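Peptidase S15/CocE/NonD (Thaumarchaeota archaeon SCGC AB-539-E09, PDB 4PF1) is an archaeal aminopeptidase of the S15 serine peptidase family with an alpha/beta-hydrolase fold, probably cleaving residues from the amino-terminal end of peptides. Local coordinates at residues I51-I62 and W143-S151; G108-M118 and Y210-N220. All coordinates share one frame; numbering follows the deposited sequence.

Both contacts belong to the alpha/beta-hydrolase part of this S15-family chain and lie about 29 Å apart between centres, with about 12 Å between nearest atoms. Along the sequence their segments alternate: 51-62, 108-118, 143-151, 210-220. Interaction 1 sits at the periphery, where helix 133-147 packs on strands 46-54 and 60-67 of the large mixed sheet. Interaction 2 joins the loop that follows strand 100-105 of that sheet to the end of helix 204-215. The loop between strand 100-105 and helix 133-147 thus links the two: one contact packs a helix on the sheet, the other joins loop and helix end, with Tyr210 near, but not touching, the probable Ser161-His328-Asp295 triad.

Interaction 1 of 2, residues I51-I62 and W143-S151; sequences ILIPKGVQNTPI and WLVKNIPES
Ile51, Ile53 and Ile62, from two strands of the alpha/beta-hydrolase sheet, form an apolar floor for the end of helix 133-147 and the turn after it. Strand 100-105 runs between their strands, and its Ile100 also packs on Ile51 and Ile148. Ile51 CD1 lies 3.9 Å from Trp143 CZ3, approaching the indole obliquely, while its CG1 packs alongside Leu144 CD2, the two chains running opposite ways. Ile51 and Ile148 meet tip to tip through their CD1 atoms, 4.0 Å apart. Ile62 CD1 reaches Ser151 CB at 3.7 Å and brushes Leu144 CB.

Glu150 lies roughly perpendicular to Ile53. Its CB and CG lie along Ile53 CG2, and the bend at chi2 (81°) swings the carboxylate back until OE1 comes near Ile53 CD1; the aliphatic part of an acidic side chain thereby extends the apolar layer.

The backbones join at the start of strands 60-67 and 151-152. Thr60 N donates to Glu150 O at 3.0 Å, nearly straight (169°) and in the carbonyl plane, and Thr60 pairs with Ser151 as a parallel bridge. The Thr60 hydroxyl turns instead to Arg98 O.

Two side-chain bonds brace the helix end and the turn. Asn147 ND2 donates to Trp143 O, which also receives Asn147 N, and the same ND2 rests over one face of the indole. Within the type I turn from Ile148 to Ser151, Ser151 OG donates to Ile148 O at 3.0 Å.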
loop_
_atom_site.group_PDB
_atom_site.type_symbol
_atom_site.label_atom_id
_atom_site.label_comp_id
_atom_site.label_asym_id
_atom_site.label_seq_id
_atom_site.Cartn_x
_atom_site.Cartn_y
_atom_site.Cartn_z
ATOM N N ILE A 51 -35.908 -7.846 -14.117
ATOM C CA ILE A 51 -36.603 -8.358 -12.935
ATOM C C ILE A 51 -35.829 -9.548 -12.338
ATOM O O ILE A 51 -35.634 -10.566 -13.009
ATOM C CB ILE A 51 -38.072 -8.736 -13.291
ATOM C CG1 ILE A 51 -38.798 -7.564 -13.998
ATOM C CG2 ILE A 51 -38.846 -9.193 -12.045
ATOM C CD1 ILE A 51 -39.761 -7.987 -15.112
ATOM N N LEU A 52 -35.390 -9.408 -11.079
ATOM C CA LEU A 52 -34.646 -10.454 -10.379
ATOM C C LEU A 52 -35.537 -11.094 -9.317
ATOM O O LEU A 52 -35.897 -10.450 -8.329
ATOM C CB LEU A 52 -33.345 -9.898 -9.755
ATOM C CG LEU A 52 -32.446 -9.047 -10.672
ATOM C CD1 LEU A 52 -31.345 -8.391 -9.883
ATOM C CD2 LEU A 52 -31.854 -9.878 -11.813
ATOM N N ILE A 53 -35.939 -12.346 -9.553
ATOM C CA ILE A 53 -36.822 -13.062 -8.641
ATOM C C ILE A 53 -36.033 -14.144 -7.901
ATOM O O ILE A 53 -35.476 -15.034 -8.544
ATOM C CB ILE A 53 -38.058 -13.666 -9.380
ATOM C CG1 ILE A 53 -38.659 -12.672 -10.404
ATOM C CG2 ILE A 53 -39.112 -14.147 -8.368
ATOM C CD1 ILE A 53 -39.373 -13.320 -11.579
ATOM N N PRO A 54 -35.980 -14.101 -6.549
ATOM C CA PRO A 54 -35.279 -15.170 -5.815
ATOM C C PRO A 54 -35.982 -16.511 -6.028
ATOM O O PRO A 54 -37.208 -16.551 -6.065
ATOM C CB PRO A 54 -35.352 -14.709 -4.348
ATOM C CG PRO A 54 -35.756 -13.269 -4.400
ATOM C CD PRO A 54 -36.582 -13.120 -5.627
ATOM N N LYS A 55 -35.216 -17.592 -6.232
ATOM C CA LYS A 55 -35.811 -18.907 -6.496
ATOM C C LYS A 55 -36.557 -19.459 -5.270
ATOM O O LYS A 55 -36.055 -19.383 -4.148
ATOM C CB LYS A 55 -34.750 -19.908 -6.977
ATOM C CG LYS A 55 -34.406 -19.754 -8.454
ATOM C CD LYS A 55 -33.933 -21.066 -9.060
ATOM C CE LYS A 55 -33.732 -20.965 -10.553
ATOM N NZ LYS A 55 -32.364 -20.503 -10.902
ATOM N N GLY A 56 -37.765 -19.973 -5.513
ATOM C CA GLY A 56 -38.618 -20.581 -4.493
ATOM C C GLY A 56 -39.505 -19.625 -3.714
ATOM O O GLY A 56 -40.380 -20.070 -2.964
ATOM N N VAL A 57 -39.296 -18.309 -3.879
ATOM C CA VAL A 57 -40.049 -17.296 -3.143
ATOM C C VAL A 57 -41.468 -17.101 -3.729
ATOM O O VAL A 57 -41.707 -17.361 -4.911
ATOM C CB VAL A 57 -39.263 -15.956 -3.052
ATOM C CG1 VAL A 57 -39.447 -15.103 -4.305
ATOM C CG2 VAL A 57 -39.643 -15.176 -1.796
ATOM N N GLN A 58 -42.399 -16.667 -2.870
ATOM C CA GLN A 58 -43.788 -16.367 -3.213
ATOM C C GLN A 58 -44.330 -15.300 -2.258
ATOM O O GLN A 58 -43.833 -15.174 -1.133
ATOM C CB GLN A 58 -44.671 -17.638 -3.204
ATOM C CG GLN A 58 -44.647 -18.445 -1.907
ATOM C CD GLN A 58 -45.472 -19.704 -2.036
ATOM O OE1 GLN A 58 -46.686 -19.711 -1.808
ATOM N NE2 GLN A 58 -44.832 -20.797 -2.423
ATOM N N ASN A 59 -45.312 -14.501 -2.730
ATOM C CA ASN A 59 -45.957 -13.418 -1.971
ATOM C C ASN A 59 -44.913 -12.453 -1.337
ATOM O O ASN A 59 -45.040 -12.076 -0.168
ATOM C CB ASN A 59 -46.903 -14.002 -0.899
ATOM C CG ASN A 59 -48.044 -13.094 -0.514
ATOM O OD1 ASN A 59 -48.763 -12.553 -1.364
ATOM N ND2 ASN A 59 -48.273 -12.957 0.782
ATOM N N THR A 60 -43.883 -12.070 -2.120
ATOM C CA THR A 60 -42.811 -11.170 -1.661
ATOM C C THR A 60 -42.949 -9.781 -2.350
ATOM O O THR A 60 -43.388 -9.716 -3.499
ATOM C CB THR A 60 -41.414 -11.833 -1.887
ATOM O OG1 THR A 60 -40.407 -11.127 -1.167
ATOM C CG2 THR A 60 -41.023 -11.936 -3.354
ATOM N N PRO A 61 -42.593 -8.657 -1.683
ATOM C CA PRO A 61 -42.739 -7.348 -2.349
ATOM C C PRO A 61 -41.694 -7.087 -3.440
ATOM O O PRO A 61 -40.742 -7.860 -3.601
ATOM C CB PRO A 61 -42.596 -6.352 -1.201
ATOM C CG PRO A 61 -41.767 -7.046 -0.199
ATOM C CD PRO A 61 -42.105 -8.506 -0.294
ATOM N N ILE A 62 -41.877 -5.976 -4.184
ATOM C CA ILE A 62 -40.972 -5.541 -5.250
ATOM C C ILE A 62 -40.244 -4.260 -4.822
ATOM O O ILE A 62 -40.862 -3.353 -4.263
ATOM C CB ILE A 62 -41.752 -5.337 -6.588
ATOM C CG1 ILE A 62 -42.289 -6.682 -7.144
ATOM C CG2 ILE A 62 -40.906 -4.587 -7.650
ATOM C CD1 ILE A 62 -43.465 -6.536 -8.137
ATOM N N TRP A 143 -47.760 -3.077 -14.834
ATOM C CA TRP A 143 -47.329 -4.289 -15.528
ATOM C C TRP A 143 -46.702 -5.285 -14.542
ATOM O O TRP A 143 -47.013 -6.472 -14.603
ATOM C CB TRP A 143 -46.331 -3.957 -16.648
ATOM C CG TRP A 143 -46.030 -5.121 -17.551
ATOM C CD1 TRP A 143 -46.621 -5.404 -18.746
ATOM C CD2 TRP A 143 -45.084 -6.176 -17.311
ATOM N NE1 TRP A 143 -46.097 -6.563 -19.272
ATOM C CE2 TRP A 143 -45.160 -7.064 -18.405
ATOM C CE3 TRP A 143 -44.186 -6.463 -16.266
ATOM C CZ2 TRP A 143 -44.359 -8.209 -18.498
ATOM C CZ3 TRP A 143 -43.405 -7.607 -16.351
ATOM C CH2 TRP A 143 -43.498 -8.466 -17.452
ATOM N N LEU A 144 -45.804 -4.802 -13.657
ATOM C CA LEU A 144 -45.081 -5.632 -12.687
ATOM C C LEU A 144 -46.021 -6.416 -11.758
ATOM O O LEU A 144 -45.888 -7.635 -11.670
ATOM C CB LEU A 144 -44.102 -4.786 -11.851
ATOM C CG LEU A 144 -42.826 -4.306 -12.559
ATOM C CD1 LEU A 144 -42.142 -3.212 -11.757
ATOM C CD2 LEU A 144 -41.861 -5.457 -12.822
ATOM N N VAL A 145 -46.979 -5.732 -11.088
ATOM C CA VAL A 145 -47.908 -6.379 -10.144
ATOM C C VAL A 145 -48.903 -7.330 -10.862
ATOM O O VAL A 145 -49.432 -8.242 -10.223
ATOM C CB VAL A 145 -48.657 -5.367 -9.229
ATOM C CG1 VAL A 145 -47.684 -4.627 -8.317
ATOM C CG2 VAL A 145 -49.513 -4.387 -10.037
ATOM N N LYS A 146 -49.139 -7.120 -12.176
ATOM C CA LYS A 146 -50.048 -7.953 -12.971
ATOM C C LYS A 146 -49.343 -9.151 -13.616
ATOM O O LYS A 146 -49.999 -10.159 -13.882
ATOM C CB LYS A 146 -50.720 -7.120 -14.079
ATOM C CG LYS A 146 -51.928 -6.311 -13.623
ATOM C CD LYS A 146 -52.421 -5.403 -14.746
ATOM C CE LYS A 146 -53.781 -4.808 -14.469
ATOM N NZ LYS A 146 -53.702 -3.634 -13.564
ATOM N N ASN A 147 -48.028 -9.041 -13.905
ATOM C CA ASN A 147 -47.319 -10.098 -14.635
ATOM C C ASN A 147 -46.272 -10.866 -13.813
ATOM O O ASN A 147 -45.734 -11.858 -14.314
ATOM C CB ASN A 147 -46.686 -9.535 -15.902
ATOM C CG ASN A 147 -47.714 -9.047 -16.885
ATOM O OD1 ASN A 147 -48.225 -9.807 -17.710
ATOM N ND2 ASN A 147 -48.099 -7.784 -16.767
ATOM N N ILE A 148 -45.995 -10.445 -12.564
ATOM C CA ILE A 148 -45.064 -11.184 -11.703
ATOM C C ILE A 148 -45.894 -11.885 -10.614
ATOM O O ILE A 148 -46.383 -11.224 -9.692
ATOM C CB ILE A 148 -43.911 -10.299 -11.129
ATOM C CG1 ILE A 148 -43.152 -9.513 -12.247
ATOM C CG2 ILE A 148 -42.950 -11.120 -10.255
ATOM C CD1 ILE A 148 -42.533 -10.367 -13.454
ATOM N N PRO A 149 -46.126 -13.216 -10.751
ATOM C CA PRO A 149 -47.008 -13.912 -9.794
ATOM C C PRO A 149 -46.405 -14.132 -8.405
ATOM O O PRO A 149 -47.153 -14.365 -7.453
ATOM C CB PRO A 149 -47.283 -15.249 -10.481
ATOM C CG PRO A 149 -46.113 -15.474 -11.364
ATOM C CD PRO A 149 -45.667 -14.123 -11.826
ATOM N N GLU A 150 -45.067 -14.067 -8.286
ATOM C CA GLU A 150 -44.362 -14.277 -7.016
ATOM C C GLU A 150 -44.499 -13.064 -6.077
ATOM O O GLU A 150 -44.130 -13.159 -4.904
ATOM C CB GLU A 150 -42.870 -14.584 -7.264
ATOM C CG GLU A 150 -42.606 -15.895 -7.995
ATOM C CD GLU A 150 -42.757 -15.853 -9.506
ATOM O OE1 GLU A 150 -42.671 -14.748 -10.090
ATOM O OE2 GLU A 150 -42.965 -16.931 -10.108
ATOM N N SER A 151 -45.027 -11.935 -6.582
ATOM C CA SER A 151 -45.165 -10.718 -5.785
ATOM C C SER A 151 -46.464 -10.692 -4.964
ATOM O O SER A 151 -47.425 -11.386 -5.298
ATOM C CB SER A 151 -45.077 -9.477 -6.672
ATOM O OG SER A 151 -46.265 -9.235 -7.406
#

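Interaction 2 of 2, residues G108-M118 and Y210-N220; sequences GKYGSEGGYMM and YAYNQEATRKN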
loop_
_atom_site.group_PDB
_atom_site.type_symbol
_atom_site.label_atom_id
_atom_site.label_comp_id
_atom_site.label_asym_id
_atom_site.label_seq_id
_atom_site.Cartn_x
_atom_site.Cartn_y
_atom_site.Cartn_z
ATOM N N GLY A 108 -35.267 6.566 -23.253
ATOM C CA GLY A 108 -34.181 7.079 -24.080
ATOM C C GLY A 108 -32.773 6.637 -23.732
ATOM O O GLY A 108 -31.823 7.079 -24.385
ATOM N N LYS A 109 -32.607 5.769 -22.708
ATOM C CA LYS A 109 -31.275 5.319 -22.302
ATOM C C LYS A 109 -31.073 3.821 -22.467
ATOM O O LYS A 109 -31.961 3.026 -22.146
ATOM C CB LYS A 109 -30.955 5.728 -20.846
ATOM C CG LYS A 109 -30.607 7.222 -20.652
ATOM C CD LYS A 109 -29.507 7.759 -21.607
ATOM C CE LYS A 109 -28.131 7.181 -21.337
ATOM N NZ LYS A 109 -27.218 7.389 -22.484
ATOM N N TYR A 110 -29.865 3.451 -22.950
ATOM C CA TYR A 110 -29.355 2.092 -23.137
ATOM C C TYR A 110 -30.345 1.151 -23.859
ATOM O O TYR A 110 -30.492 1.248 -25.076
ATOM C CB TYR A 110 -28.903 1.494 -21.792
ATOM C CG TYR A 110 -27.617 2.101 -21.270
ATOM C CD1 TYR A 110 -26.378 1.592 -21.649
ATOM C CD2 TYR A 110 -27.638 3.195 -20.408
ATOM C CE1 TYR A 110 -25.191 2.151 -21.180
ATOM C CE2 TYR A 110 -26.456 3.753 -19.920
ATOM C CZ TYR A 110 -25.234 3.224 -20.305
ATOM O OH TYR A 110 -24.067 3.764 -19.829
ATOM N N GLY A 111 -30.976 0.244 -23.109
ATOM C CA GLY A 111 -31.893 -0.752 -23.656
ATOM C C GLY A 111 -33.288 -0.254 -23.969
ATOM O O GLY A 111 -34.045 -0.943 -24.658
ATOM N N SER A 112 -33.656 0.930 -23.441
ATOM C CA SER A 112 -34.994 1.494 -23.624
ATOM C C SER A 112 -35.120 2.313 -24.900
ATOM O O SER A 112 -34.141 2.890 -25.381
ATOM C CB SER A 112 -35.379 2.362 -22.431
ATOM O OG SER A 112 -35.614 1.578 -21.278
ATOM N N GLU A 113 -36.353 2.378 -25.428
ATOM C CA GLU A 113 -36.710 3.167 -26.604
ATOM C C GLU A 113 -37.036 4.600 -26.186
ATOM O O GLU A 113 -37.004 4.925 -24.992
ATOM C CB GLU A 113 -37.926 2.538 -27.317
ATOM C CG GLU A 113 -37.640 1.210 -27.991
ATOM C CD GLU A 113 -38.865 0.466 -28.490
ATOM O OE1 GLU A 113 -40.001 0.933 -28.242
ATOM O OE2 GLU A 113 -38.685 -0.592 -29.133
ATOM N N GLY A 114 -37.390 5.428 -27.164
ATOM C CA GLY A 114 -37.789 6.810 -26.937
ATOM C C GLY A 114 -36.645 7.796 -26.909
ATOM O O GLY A 114 -35.478 7.421 -27.084
ATOM N N GLY A 115 -36.999 9.063 -26.716
ATOM C CA GLY A 115 -36.047 10.160 -26.630
ATOM C C GLY A 115 -35.574 10.387 -25.213
ATOM O O GLY A 115 -36.285 10.060 -24.253
ATOM N N TYR A 116 -34.361 10.932 -25.060
ATOM C CA TYR A 116 -33.834 11.166 -23.729
ATOM C C TYR A 116 -33.721 12.651 -23.419
ATOM O O TYR A 116 -33.018 13.389 -24.111
ATOM C CB TYR A 116 -32.483 10.456 -23.519
ATOM C CG TYR A 116 -31.888 10.698 -22.147
ATOM C CD1 TYR A 116 -32.511 10.214 -21.001
ATOM C CD2 TYR A 116 -30.745 11.475 -21.990
ATOM C CE1 TYR A 116 -31.996 10.473 -19.733
ATOM C CE2 TYR A 116 -30.216 11.736 -20.726
ATOM C CZ TYR A 116 -30.843 11.227 -19.600
ATOM O OH TYR A 116 -30.334 11.477 -18.353
ATOM N N MET A 117 -34.416 13.073 -22.357
ATOM C CA MET A 117 -34.382 14.431 -21.831
ATOM C C MET A 117 -33.781 14.374 -20.438
ATOM O O MET A 117 -34.338 13.690 -19.572
ATOM C CB MET A 117 -35.797 15.040 -21.796
ATOM C CG MET A 117 -36.279 15.554 -23.139
ATOM S SD MET A 117 -38.018 16.076 -23.088
ATOM C CE MET A 117 -37.859 17.662 -22.270
ATOM N N MET A 118 -32.609 15.021 -20.237
ATOM C CA MET A 118 -31.888 15.058 -18.954
ATOM C C MET A 118 -32.849 15.427 -17.823
ATOM O O MET A 118 -33.451 16.494 -17.870
ATOM C CB MET A 118 -30.719 16.068 -19.026
ATOM C CG MET A 118 -29.962 16.251 -17.703
ATOM S SD MET A 118 -28.880 14.871 -17.276
ATOM C CE MET A 118 -27.614 15.026 -18.563
ATOM N N TYR A 210 -20.051 14.615 -18.083
ATOM C CA TYR A 210 -21.269 13.853 -17.795
ATOM C C TYR A 210 -22.322 14.036 -18.898
ATOM O O TYR A 210 -22.899 13.046 -19.346
ATOM C CB TYR A 210 -21.842 14.241 -16.424
ATOM C CG TYR A 210 -23.111 13.504 -16.059
ATOM C CD1 TYR A 210 -24.362 14.061 -16.315
ATOM C CD2 TYR A 210 -23.065 12.267 -15.421
ATOM C CE1 TYR A 210 -25.534 13.390 -15.978
ATOM C CE2 TYR A 210 -24.233 11.592 -15.070
ATOM C CZ TYR A 210 -25.466 12.159 -15.348
ATOM O OH TYR A 210 -26.619 11.507 -15.001
ATOM N N ALA A 211 -22.579 15.292 -19.333
ATOM C CA ALA A 211 -23.534 15.558 -20.415
ATOM C C ALA A 211 -23.061 14.893 -21.713
ATOM O O ALA A 211 -23.869 14.310 -22.424
ATOM C CB ALA A 211 -23.709 17.058 -20.618
ATOM N N TYR A 212 -21.738 14.908 -21.968
ATOM C CA TYR A 212 -21.127 14.281 -23.142
ATOM C C TYR A 212 -21.342 12.769 -23.126
ATOM O O TYR A 212 -21.865 12.227 -24.087
ATOM C CB TYR A 212 -19.620 14.603 -23.188
ATOM C CG TYR A 212 -18.935 14.230 -24.485
ATOM C CD1 TYR A 212 -18.403 12.957 -24.675
ATOM C CD2 TYR A 212 -18.743 15.174 -25.490
ATOM C CE1 TYR A 212 -17.736 12.619 -25.853
ATOM C CE2 TYR A 212 -18.068 14.852 -26.668
ATOM C CZ TYR A 212 -17.567 13.573 -26.846
ATOM O OH TYR A 212 -16.909 13.249 -28.008
ATOM N N ASN A 213 -20.941 12.094 -22.028
ATOM C CA ASN A 213 -21.033 10.640 -21.876
ATOM C C ASN A 213 -22.475 10.131 -21.930
ATOM O O ASN A 213 -22.758 9.196 -22.673
ATOM C CB ASN A 213 -20.358 10.192 -20.559
ATOM C CG ASN A 213 -18.859 10.364 -20.554
ATOM O OD1 ASN A 213 -18.209 10.387 -21.598
ATOM N ND2 ASN A 213 -18.273 10.495 -19.372
ATOM N N GLN A 214 -23.382 10.755 -21.175
ATOM C CA GLN A 214 -24.786 10.340 -21.111
ATOM C C GLN A 214 -25.617 10.778 -22.334
ATOM O O GLN A 214 -26.707 10.232 -22.538
ATOM C CB GLN A 214 -25.454 10.895 -19.830
ATOM C CG GLN A 214 -24.876 10.352 -18.515
ATOM C CD GLN A 214 -25.177 8.890 -18.297
ATOM O OE1 GLN A 214 -24.282 8.048 -18.296
ATOM N NE2 GLN A 214 -26.442 8.559 -18.091
ATOM N N GLU A 215 -25.155 11.783 -23.118
ATOM C CA GLU A 215 -25.998 12.290 -24.213
ATOM C C GLU A 215 -25.382 12.258 -25.624
ATOM O O GLU A 215 -26.099 12.579 -26.579
ATOM C CB GLU A 215 -26.485 13.704 -23.910
ATOM C CG GLU A 215 -27.299 13.787 -22.634
ATOM C CD GLU A 215 -28.106 15.053 -22.481
ATOM O OE1 GLU A 215 -27.756 16.070 -23.122
ATOM O OE2 GLU A 215 -29.120 15.015 -21.751
ATOM N N ALA A 216 -24.100 11.867 -25.785
ATOM C CA ALA A 216 -23.546 11.757 -27.145
ATOM C C ALA A 216 -24.247 10.609 -27.889
ATOM O O ALA A 216 -24.660 10.778 -29.036
ATOM C CB ALA A 216 -22.040 11.527 -27.102
ATOM N N THR A 217 -24.446 9.468 -27.192
ATOM C CA THR A 217 -25.147 8.291 -27.718
ATOM C C THR A 217 -26.141 7.744 -26.687
ATOM O O THR A 217 -26.023 8.029 -25.492
ATOM C CB THR A 217 -24.155 7.185 -28.128
ATOM O OG1 THR A 217 -23.287 6.893 -27.033
ATOM C CG2 THR A 217 -23.360 7.531 -29.378
ATOM N N ARG A 218 -27.090 6.914 -27.153
ATOM C CA ARG A 218 -28.089 6.260 -26.310
ATOM C C ARG A 218 -27.437 5.265 -25.330
ATOM O O ARG A 218 -27.830 5.210 -24.167
ATOM C CB ARG A 218 -29.111 5.522 -27.202
ATOM C CG ARG A 218 -30.269 4.857 -26.440
ATOM C CD ARG A 218 -31.126 3.984 -27.348
ATOM N NE ARG A 218 -31.715 4.754 -28.448
ATOM C CZ ARG A 218 -32.897 5.358 -28.390
ATOM N NH1 ARG A 218 -33.640 5.276 -27.292
ATOM N NH2 ARG A 218 -33.346 6.048 -29.429
ATOM N N LYS A 219 -26.449 4.483 -25.812
ATOM C CA LYS A 219 -25.816 3.406 -25.043
ATOM C C LYS A 219 -24.412 3.764 -24.515
ATOM O O LYS A 219 -23.638 2.851 -24.221
ATOM C CB LYS A 219 -25.715 2.130 -25.913
ATOM C CG LYS A 219 -27.034 1.594 -26.449
ATOM C CD LYS A 219 -26.820 0.253 -27.133
ATOM C CE LYS A 219 -27.907 -0.074 -28.123
ATOM N NZ LYS A 219 -29.126 -0.599 -27.459
ATOM N N ASN A 220 -24.092 5.080 -24.369
ATOM C CA ASN A 220 -22.779 5.568 -23.901
ATOM C C ASN A 220 -21.614 4.907 -24.690
ATOM O O ASN A 220 -20.681 4.358 -24.095
ATOM C CB ASN A 220 -22.611 5.357 -22.381
ATOM C CG ASN A 220 -23.403 6.318 -21.523
ATOM O OD1 ASN A 220 -24.598 6.548 -21.733
ATOM N ND2 ASN A 220 -22.764 6.855 -20.497
HETATM O O HOH W 1 -24.340 5.395 -17.862
HETATM O O HOH W 2 -31.751 0.220 -27.402
HETATM O O HOH W 3 -28.000 10.796 -17.202
#
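The loop after strand 100-105 docks against the end of helix 204-215 and the residues beyond it, a region whose Tyr210 lies near the probable catalytic triad. Lys109 and Arg218 carry most of the polar contact. The Lys109 chain, folded back by two successive bends (chi2 -51°, chi3 -68°), passes CD over the centre of the Tyr116 ring and delivers NZ to three oxygens: Arg218 O at 2.8 Å, Gln214 O at 2.9 Å and Asn220 OD1 at 2.9 Å, the last almost end-on to its C=O. Arg218 O also accepts from Tyr110 N (3.0 Å), the two donors reaching it from opposite faces of the carbonyl plane.

Arg218 NH1 donates to Gly114 O at 2.8 Å, in the carbonyl plane, and more weakly to Ser112 O. Tyr110 OH sits over the amide face of Asn220, 3.1 Å from CG, packed on the amide and not hydrogen-bonded to it; Asn220 ND2 donates to Gln214 OE1. One water joins Tyr110 OH to Gln214 OE1; another gathers Tyr116 OH, Tyr210 OH and Gln214 NE2. Tyr116 OH also bonds to Tyr162 OH, and Tyr210 OH to Tyr69 OH.

Met118 SD approaches the edge of the Tyr210 ring, a Met-aromatic contact. Asp18 of a second subunit bonds to Met118 N.

Three oxygens around one ammonium group, none from a carboxylate, would probably stabilise buried Lys109 as a cation, tying the loop both to helix 204-215 and to the chain beyond it.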